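Local coordinates for protein diol-dehydratase (Roseburia inulinivorans, PDB 5I2A) that probably dehydrates 1,2-propanediol as a B12-independent lyase of the glycyl radical enzyme family, at residues A[260-265]-A[313-318]; A[296-301]-A[305-310]; A[345-350]-A[365-370]. One frame throughout, in Å; residues are numbered along the deposited sequence.

Interaction 1 (A[260-265]-A[313-318]); sequences ESFQEA and QELIDC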
# COMPACT_ATOMS: atom_id res chain seq x y z
N GLU A 260 -28.14 3.63 -28.87
CA GLU A 260 -28.92 4.20 -29.98
C GLU A 260 -30.40 3.82 -29.97
O GLU A 260 -31.16 4.27 -30.82
CB GLU A 260 -28.32 3.77 -31.31
CG GLU A 260 -26.82 3.85 -31.38
CD GLU A 260 -26.34 5.05 -32.15
OE1 GLU A 260 -26.82 6.17 -31.88
OE2 GLU A 260 -25.48 4.85 -33.04
N SER A 261 -30.79 2.96 -29.05
CA SER A 261 -32.18 2.51 -28.96
C SER A 261 -32.53 2.15 -27.53
O SER A 261 -31.64 2.05 -26.68
CB SER A 261 -32.41 1.31 -29.87
OG SER A 261 -31.77 0.16 -29.36
N PHE A 262 -33.81 1.95 -27.25
CA PHE A 262 -34.21 1.58 -25.91
C PHE A 262 -33.65 0.20 -25.59
O PHE A 262 -33.18 -0.03 -24.49
CB PHE A 262 -35.73 1.61 -25.72
CG PHE A 262 -36.16 1.36 -24.30
CD1 PHE A 262 -35.81 2.24 -23.29
CD2 PHE A 262 -36.91 0.24 -23.98
CE1 PHE A 262 -36.21 2.02 -21.98
CE2 PHE A 262 -37.32 0.01 -22.66
CZ PHE A 262 -36.96 0.90 -21.66
N GLN A 263 -33.68 -0.72 -26.55
CA GLN A 263 -33.15 -2.05 -26.28
C GLN A 263 -31.62 -1.97 -26.03
O GLN A 263 -31.10 -2.67 -25.16
CB GLN A 263 -33.45 -3.04 -27.41
CG GLN A 263 -32.80 -4.41 -27.16
CD GLN A 263 -33.40 -5.53 -28.01
OE1 GLN A 263 -34.35 -5.32 -28.74
NE2 GLN A 263 -32.81 -6.71 -27.92
N GLU A 264 -30.92 -1.12 -26.78
CA GLU A 264 -29.49 -0.93 -26.55
C GLU A 264 -29.23 -0.35 -25.15
O GLU A 264 -28.31 -0.79 -24.46
CB GLU A 264 -28.87 -0.03 -27.62
CG GLU A 264 -28.57 -0.79 -28.90
CD GLU A 264 -27.78 0.02 -29.93
OE1 GLU A 264 -27.34 1.15 -29.63
OE2 GLU A 264 -27.60 -0.51 -31.04
N ALA A 265 -30.06 0.60 -24.72
CA ALA A 265 -29.96 1.16 -23.39
C ALA A 265 -30.18 0.08 -22.34
O ALA A 265 -29.43 -0.00 -21.37
CB ALA A 265 -30.96 2.29 -23.20
N GLN A 313 -42.15 -2.45 -22.41
CA GLN A 313 -42.55 -3.13 -21.18
C GLN A 313 -41.95 -4.52 -21.15
O GLN A 313 -41.49 -4.98 -20.11
CB GLN A 313 -44.07 -3.22 -21.05
CG GLN A 313 -44.53 -3.80 -19.71
CD GLN A 313 -44.24 -2.85 -18.54
OE1 GLN A 313 -44.70 -1.71 -18.52
NE2 GLN A 313 -43.47 -3.33 -17.57
N GLU A 314 -41.96 -5.19 -22.30
CA GLU A 314 -41.41 -6.54 -22.37
C GLU A 314 -39.91 -6.52 -22.06
O GLU A 314 -39.41 -7.40 -21.35
CB GLU A 314 -41.65 -7.16 -23.75
CG GLU A 314 -41.30 -8.64 -23.80
CD GLU A 314 -41.61 -9.29 -25.15
OE1 GLU A 314 -41.69 -8.55 -26.15
OE2 GLU A 314 -41.75 -10.52 -25.20
N LEU A 315 -39.20 -5.53 -22.58
CA LEU A 315 -37.77 -5.39 -22.32
C LEU A 315 -37.50 -5.16 -20.83
O LEU A 315 -36.62 -5.78 -20.25
CB LEU A 315 -37.17 -4.25 -23.15
CG LEU A 315 -37.02 -4.49 -24.65
CD1 LEU A 315 -36.69 -3.19 -25.37
CD2 LEU A 315 -35.96 -5.55 -24.96
N ILE A 316 -38.27 -4.27 -20.22
CA ILE A 316 -38.11 -3.97 -18.81
C ILE A 316 -38.42 -5.22 -17.97
O ILE A 316 -37.68 -5.55 -17.03
CB ILE A 316 -39.00 -2.80 -18.39
CG1 ILE A 316 -38.54 -1.52 -19.09
CG2 ILE A 316 -38.97 -2.62 -16.88
CD1 ILE A 316 -39.47 -0.31 -18.87
N ASP A 317 -39.49 -5.92 -18.33
CA ASP A 317 -39.83 -7.18 -17.67
C ASP A 317 -38.66 -8.17 -17.76
O ASP A 317 -38.35 -8.88 -16.80
CB ASP A 317 -41.09 -7.81 -18.27
CG ASP A 317 -42.36 -7.03 -17.94
OD1 ASP A 317 -42.31 -6.06 -17.16
OD2 ASP A 317 -43.43 -7.40 -18.47
N CYS A 318 -38.02 -8.21 -18.93
CA CYS A 318 -36.87 -9.09 -19.12
C CYS A 318 -35.72 -8.72 -18.17
O CYS A 318 -35.05 -9.59 -17.62
CB CYS A 318 -36.41 -9.06 -20.58
SG CYS A 318 -37.44 -10.08 -21.72
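F262 and Q263, in the first turn of helix 262-279, meet L315 and I316 of helix 309-323 in a buried contact made mainly of carbon. The side chain of F262 sets off toward the second helix, and chi1 of -175° places its ring beside L315 and I316. L315 CD1 reaches it obliquely, 3.7 Å from F262 CD2, the two side chains sliding past each other in opposite directions. I316 comes to the far end of the ring: its CG1 lies in the ring plane at the edge, 3.9 Å from F262 CZ. L315 also spans Q263, crossing it at about a right angle, with L315 CD1 3.8 Å from Q263 CB and CD2 near the CG and CD of the same glutamine.

The hydrogen bonds run within each segment or to neighbouring parts of the fold. S261 is the N-cap of helix 262-279, its OG accepting from E264 N at 3.0 Å, and E264 OE1 in turn takes the N-H of E260 at 2.7 Å. On the other helix, Q313 NE2 donates to D317 OD1 from above the carboxylate plane, 3.0 Å away. Q263 OE1 is hydrogen-bonded to the hydroxyl of Y311, one turn before L315.

The helices are thus joined by shape and burial of carbon, while Q263 OE1 has its partner in Y311 and S261 caps the start of the first helix.

Interaction 2 (A[296-301]-A[305-310]); sequences PYYEKD and GSLTRE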
# COMPACT_ATOMS: atom_id res chain seq x y z
N PRO A 296 -34.60 9.23 -21.50
CA PRO A 296 -34.30 9.83 -22.81
C PRO A 296 -34.19 8.81 -23.94
O PRO A 296 -34.56 9.12 -25.06
CB PRO A 296 -32.94 10.51 -22.57
CG PRO A 296 -32.91 10.80 -21.12
CD PRO A 296 -33.62 9.63 -20.48
N TYR A 297 -33.72 7.61 -23.63
CA TYR A 297 -33.58 6.56 -24.64
C TYR A 297 -34.93 5.98 -25.01
O TYR A 297 -35.18 5.65 -26.16
CB TYR A 297 -32.61 5.47 -24.14
CG TYR A 297 -31.29 6.10 -23.79
CD1 TYR A 297 -31.05 6.59 -22.51
CD2 TYR A 297 -30.32 6.28 -24.76
CE1 TYR A 297 -29.87 7.23 -22.20
CE2 TYR A 297 -29.12 6.91 -24.46
CZ TYR A 297 -28.90 7.37 -23.18
OH TYR A 297 -27.72 8.00 -22.87
N TYR A 298 -35.82 5.90 -24.02
CA TYR A 298 -37.17 5.44 -24.28
C TYR A 298 -37.92 6.47 -25.14
O TYR A 298 -38.51 6.12 -26.16
CB TYR A 298 -37.90 5.22 -22.97
CG TYR A 298 -39.38 4.98 -23.12
CD1 TYR A 298 -39.86 3.76 -23.56
CD2 TYR A 298 -40.30 5.98 -22.81
CE1 TYR A 298 -41.21 3.52 -23.70
CE2 TYR A 298 -41.67 5.75 -22.94
CZ TYR A 298 -42.11 4.51 -23.39
OH TYR A 298 -43.45 4.26 -23.53
N GLU A 299 -37.89 7.72 -24.71
CA GLU A 299 -38.64 8.77 -25.37
C GLU A 299 -38.24 8.93 -26.84
O GLU A 299 -39.10 9.06 -27.70
CB GLU A 299 -38.45 10.09 -24.64
CG GLU A 299 -39.25 11.23 -25.24
CD GLU A 299 -39.19 12.49 -24.41
OE1 GLU A 299 -38.07 13.00 -24.18
OE2 GLU A 299 -40.26 12.98 -23.99
N LYS A 300 -36.95 8.91 -27.13
CA LYS A 300 -36.48 9.09 -28.49
C LYS A 300 -36.97 7.98 -29.42
O LYS A 300 -37.46 8.25 -30.51
CB LYS A 300 -34.96 9.18 -28.54
CG LYS A 300 -34.40 9.36 -29.94
CD LYS A 300 -32.89 9.47 -29.92
CE LYS A 300 -32.33 9.30 -31.32
NZ LYS A 300 -30.85 9.51 -31.35
N ASP A 301 -36.81 6.74 -28.99
CA ASP A 301 -37.30 5.58 -29.74
C ASP A 301 -38.79 5.67 -30.01
O ASP A 301 -39.25 5.38 -31.11
CB ASP A 301 -37.02 4.29 -28.97
CG ASP A 301 -35.81 3.56 -29.48
OD1 ASP A 301 -34.89 4.23 -30.00
OD2 ASP A 301 -35.77 2.31 -29.34
N GLY A 305 -41.19 6.34 -33.56
CA GLY A 305 -42.06 5.26 -34.01
C GLY A 305 -41.41 3.90 -34.11
O GLY A 305 -42.03 2.94 -34.56
N SER A 306 -40.15 3.81 -33.69
CA SER A 306 -39.41 2.55 -33.79
C SER A 306 -39.62 1.64 -32.58
O SER A 306 -39.13 0.52 -32.57
CB SER A 306 -37.92 2.84 -33.97
OG SER A 306 -37.53 4.01 -33.26
N LEU A 307 -40.36 2.11 -31.58
CA LEU A 307 -40.57 1.34 -30.36
C LEU A 307 -42.02 1.44 -29.92
O LEU A 307 -42.58 2.52 -29.91
CB LEU A 307 -39.64 1.86 -29.25
CG LEU A 307 -39.81 1.29 -27.83
CD1 LEU A 307 -39.34 -0.16 -27.76
CD2 LEU A 307 -39.07 2.14 -26.81
N THR A 308 -42.61 0.32 -29.52
CA THR A 308 -43.94 0.36 -28.91
C THR A 308 -43.86 0.31 -27.39
O THR A 308 -42.88 -0.18 -26.83
CB THR A 308 -44.83 -0.81 -29.38
OG1 THR A 308 -44.21 -2.04 -29.01
CG2 THR A 308 -45.03 -0.77 -30.89
N ARG A 309 -44.91 0.79 -26.74
CA ARG A 309 -45.02 0.65 -25.29
C ARG A 309 -44.96 -0.82 -24.88
O ARG A 309 -44.36 -1.18 -23.86
CB ARG A 309 -46.30 1.30 -24.79
CG ARG A 309 -46.24 2.83 -24.79
CD ARG A 309 -47.58 3.46 -24.45
NE ARG A 309 -47.67 3.84 -23.04
CZ ARG A 309 -48.52 3.29 -22.19
NH1 ARG A 309 -49.33 2.34 -22.62
NH2 ARG A 309 -48.57 3.68 -20.93
N GLU A 310 -45.56 -1.68 -25.69
CA GLU A 310 -45.63 -3.09 -25.35
C GLU A 310 -44.24 -3.73 -25.35
O GLU A 310 -43.93 -4.54 -24.48
CB GLU A 310 -46.56 -3.84 -26.32
CG GLU A 310 -48.05 -3.61 -26.09
CD GLU A 310 -48.46 -2.18 -26.38
OE1 GLU A 310 -49.26 -1.61 -25.62
OE2 GLU A 310 -47.96 -1.62 -27.38
O HOH W 1 -45.35 5.94 -23.35
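The Y298 ring has L307 CD2 lying obliquely to it, 3.7 Å from Y298 CD1, and a water in its plane at the hydroxyl edge. That water also sits at the edge of the R309 guanidinium, in its plane, accepting from R309 NE and linking two flat groups whose planes stand 65° apart. The segments form a short link between two successive helices: helix 295-303 ends in a Schellman motif at G305, whose phi is positive, and T308 is the N-cap of helix 309-323. L307 reaches toward helix 295-303; chi1 of 174° sets its CG away from the backbone N, and L307 CB packs 3.6 Å from D301 CB. Beyond this pair, D301 OD2 accepts from F262 N at the start of helix 262-279, and F262 meets the Y298 ring edge-to-face. An alanine at D301 would keep the CB beside L307 but would probably leave F262 N without its acceptor and hold the start of helix 262-279 less firmly. D301 O accepts twice from S306: from S306 N at 3.2 Å, nearly in line with the C=O but with a bent N-H (135°), and from S306 OG at 3.1 Å, in the carbonyl plane on a lone pair.

Interaction 3 (A[345-350]-A[365-370]); sequences QNLIVG and FMCITA
C367 carries the side-chain contact of 365-370 with 345-350, against V349 and L347. Along the helix, F365 comes first and its side chain sets off away from the strand, while its carbonyl takes the backbone N-H of T369. M366 follows, its carbonyl accepting both from A370 N and from the side-chain amide of Q313 on helix 309-323.

C367 then points toward the strand. Its CB lies 3.7 Å from V349 CG1, and its SG, set anti to the carbonyl carbon (chi1 -69°), reaches along the strand so that it is 4.1 Å from V349 CG1 and 4.1 Å from L347 CD2. The sulfur is therefore shared between two residues that face the helix from the same side of the strand, with I348 between them turned to the other side. V349 CG1 owes its place to chi1 of -58°, which puts it anti to its own carbonyl carbon.

I368 brings its end nearer the strand, yet its side chain also packs on L393, R396 and L400 of helix 391-402. One turn on from M366, A370 rests its methyl on W320 of helix 309-323, which touches L347 as well, so that helix 309-323 borders both strand and helix here.

Strand 346-350 pairs in parallel with strand 380-385, and helix 362-374 connects them: this is the first half of a beta-alpha-beta crossover, with the helix packed by small and branched side chains on a strand of a mixed sheet.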
# COMPACT_ATOMS: atom_id res chain seq x y z
N GLN A 345 -30.68 -5.25 -4.86
CA GLN A 345 -30.46 -4.38 -6.00
C GLN A 345 -31.59 -3.37 -6.03
O GLN A 345 -32.68 -3.64 -6.54
CB GLN A 345 -30.37 -5.20 -7.30
CG GLN A 345 -29.20 -6.22 -7.30
CD GLN A 345 -29.23 -7.18 -8.50
OE1 GLN A 345 -28.42 -7.08 -9.41
NE2 GLN A 345 -30.18 -8.12 -8.47
N ASN A 346 -31.33 -2.21 -5.44
CA ASN A 346 -32.39 -1.25 -5.22
C ASN A 346 -32.57 -0.35 -6.44
O ASN A 346 -31.61 0.21 -6.96
CB ASN A 346 -32.13 -0.41 -3.99
CG ASN A 346 -33.38 0.27 -3.47
OD1 ASN A 346 -33.92 1.18 -4.11
ND2 ASN A 346 -33.85 -0.15 -2.31
N LEU A 347 -33.82 -0.23 -6.88
CA LEU A 347 -34.18 0.53 -8.06
C LEU A 347 -35.36 1.40 -7.68
O LEU A 347 -36.38 0.90 -7.19
CB LEU A 347 -34.51 -0.39 -9.25
CG LEU A 347 -34.74 0.25 -10.63
CD1 LEU A 347 -34.40 -0.77 -11.74
CD2 LEU A 347 -36.17 0.74 -10.82
N ILE A 348 -35.21 2.69 -7.90
CA ILE A 348 -36.17 3.65 -7.37
C ILE A 348 -36.86 4.42 -8.51
O ILE A 348 -36.28 4.62 -9.57
CB ILE A 348 -35.48 4.62 -6.39
CG1 ILE A 348 -36.49 5.25 -5.43
CG2 ILE A 348 -34.68 5.67 -7.13
CD1 ILE A 348 -35.86 5.62 -4.10
N VAL A 349 -38.10 4.84 -8.27
CA VAL A 349 -38.82 5.66 -9.24
C VAL A 349 -39.32 6.96 -8.61
O VAL A 349 -39.46 7.06 -7.39
CB VAL A 349 -40.02 4.91 -9.86
CG1 VAL A 349 -39.57 3.63 -10.54
CG2 VAL A 349 -41.05 4.62 -8.81
N GLY A 350 -39.61 7.95 -9.45
CA GLY A 350 -40.18 9.18 -8.98
C GLY A 350 -39.22 10.06 -8.20
O GLY A 350 -38.01 9.93 -8.32
N PHE A 365 -44.08 4.46 -14.08
CA PHE A 365 -45.19 3.51 -14.00
C PHE A 365 -44.79 2.13 -14.52
O PHE A 365 -45.18 1.12 -13.96
CB PHE A 365 -46.41 4.04 -14.77
CG PHE A 365 -47.01 5.28 -14.18
CD1 PHE A 365 -47.97 5.21 -13.19
CD2 PHE A 365 -46.60 6.53 -14.59
CE1 PHE A 365 -48.51 6.35 -12.63
CE2 PHE A 365 -47.14 7.67 -14.04
CZ PHE A 365 -48.08 7.58 -13.06
N MET A 366 -44.00 2.09 -15.59
CA MET A 366 -43.67 0.81 -16.20
C MET A 366 -42.77 -0.05 -15.30
O MET A 366 -42.83 -1.27 -15.36
CB MET A 366 -43.03 1.04 -17.57
CG MET A 366 -44.05 1.63 -18.57
SD MET A 366 -43.35 2.36 -20.05
CE MET A 366 -42.66 0.89 -20.78
N CYS A 367 -41.96 0.60 -14.46
CA CYS A 367 -41.15 -0.13 -13.48
C CYS A 367 -42.04 -0.80 -12.43
O CYS A 367 -41.81 -1.94 -12.04
CB CYS A 367 -40.14 0.82 -12.82
SG CYS A 367 -38.83 1.39 -13.93
N ILE A 368 -43.07 -0.10 -11.99
CA ILE A 368 -44.02 -0.68 -11.06
C ILE A 368 -44.76 -1.88 -11.72
O ILE A 368 -44.95 -2.92 -11.11
CB ILE A 368 -45.04 0.37 -10.59
CG1 ILE A 368 -44.33 1.45 -9.78
CG2 ILE A 368 -46.12 -0.28 -9.75
CD1 ILE A 368 -45.23 2.60 -9.36
N THR A 369 -45.13 -1.72 -12.98
CA THR A 369 -45.82 -2.77 -13.72
C THR A 369 -44.91 -3.99 -13.85
O THR A 369 -45.36 -5.13 -13.72
CB THR A 369 -46.27 -2.29 -15.11
OG1 THR A 369 -47.28 -1.28 -14.97
CG2 THR A 369 -46.85 -3.44 -15.93
N ALA A 370 -43.63 -3.75 -14.10
CA ALA A 370 -42.70 -4.85 -14.29
C ALA A 370 -42.59 -5.69 -13.02
O ALA A 370 -42.52 -6.92 -13.08
CB ALA A 370 -41.33 -4.34 -14.73

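Interaction 2 is nested along the chain within the loop closed by interaction 1, and interaction 3 follows both. The centres of interactions 1 and 2 are about 9 Å apart; both use helix 309-323, which the turn of interaction 2 leads into. The centre of interaction 3 lies about 14 Å from that of interaction 1 and about 17 Å from that of interaction 2, nearer the centre of the chain. Helix 309-323 carries segments of interactions 1 and 2 and packs on helix 362-374 of interaction 3. The three contacts adjoin one another, leading from the outer helices inward to the sheet, all within the pyruvate formate lyase-like part of the protein.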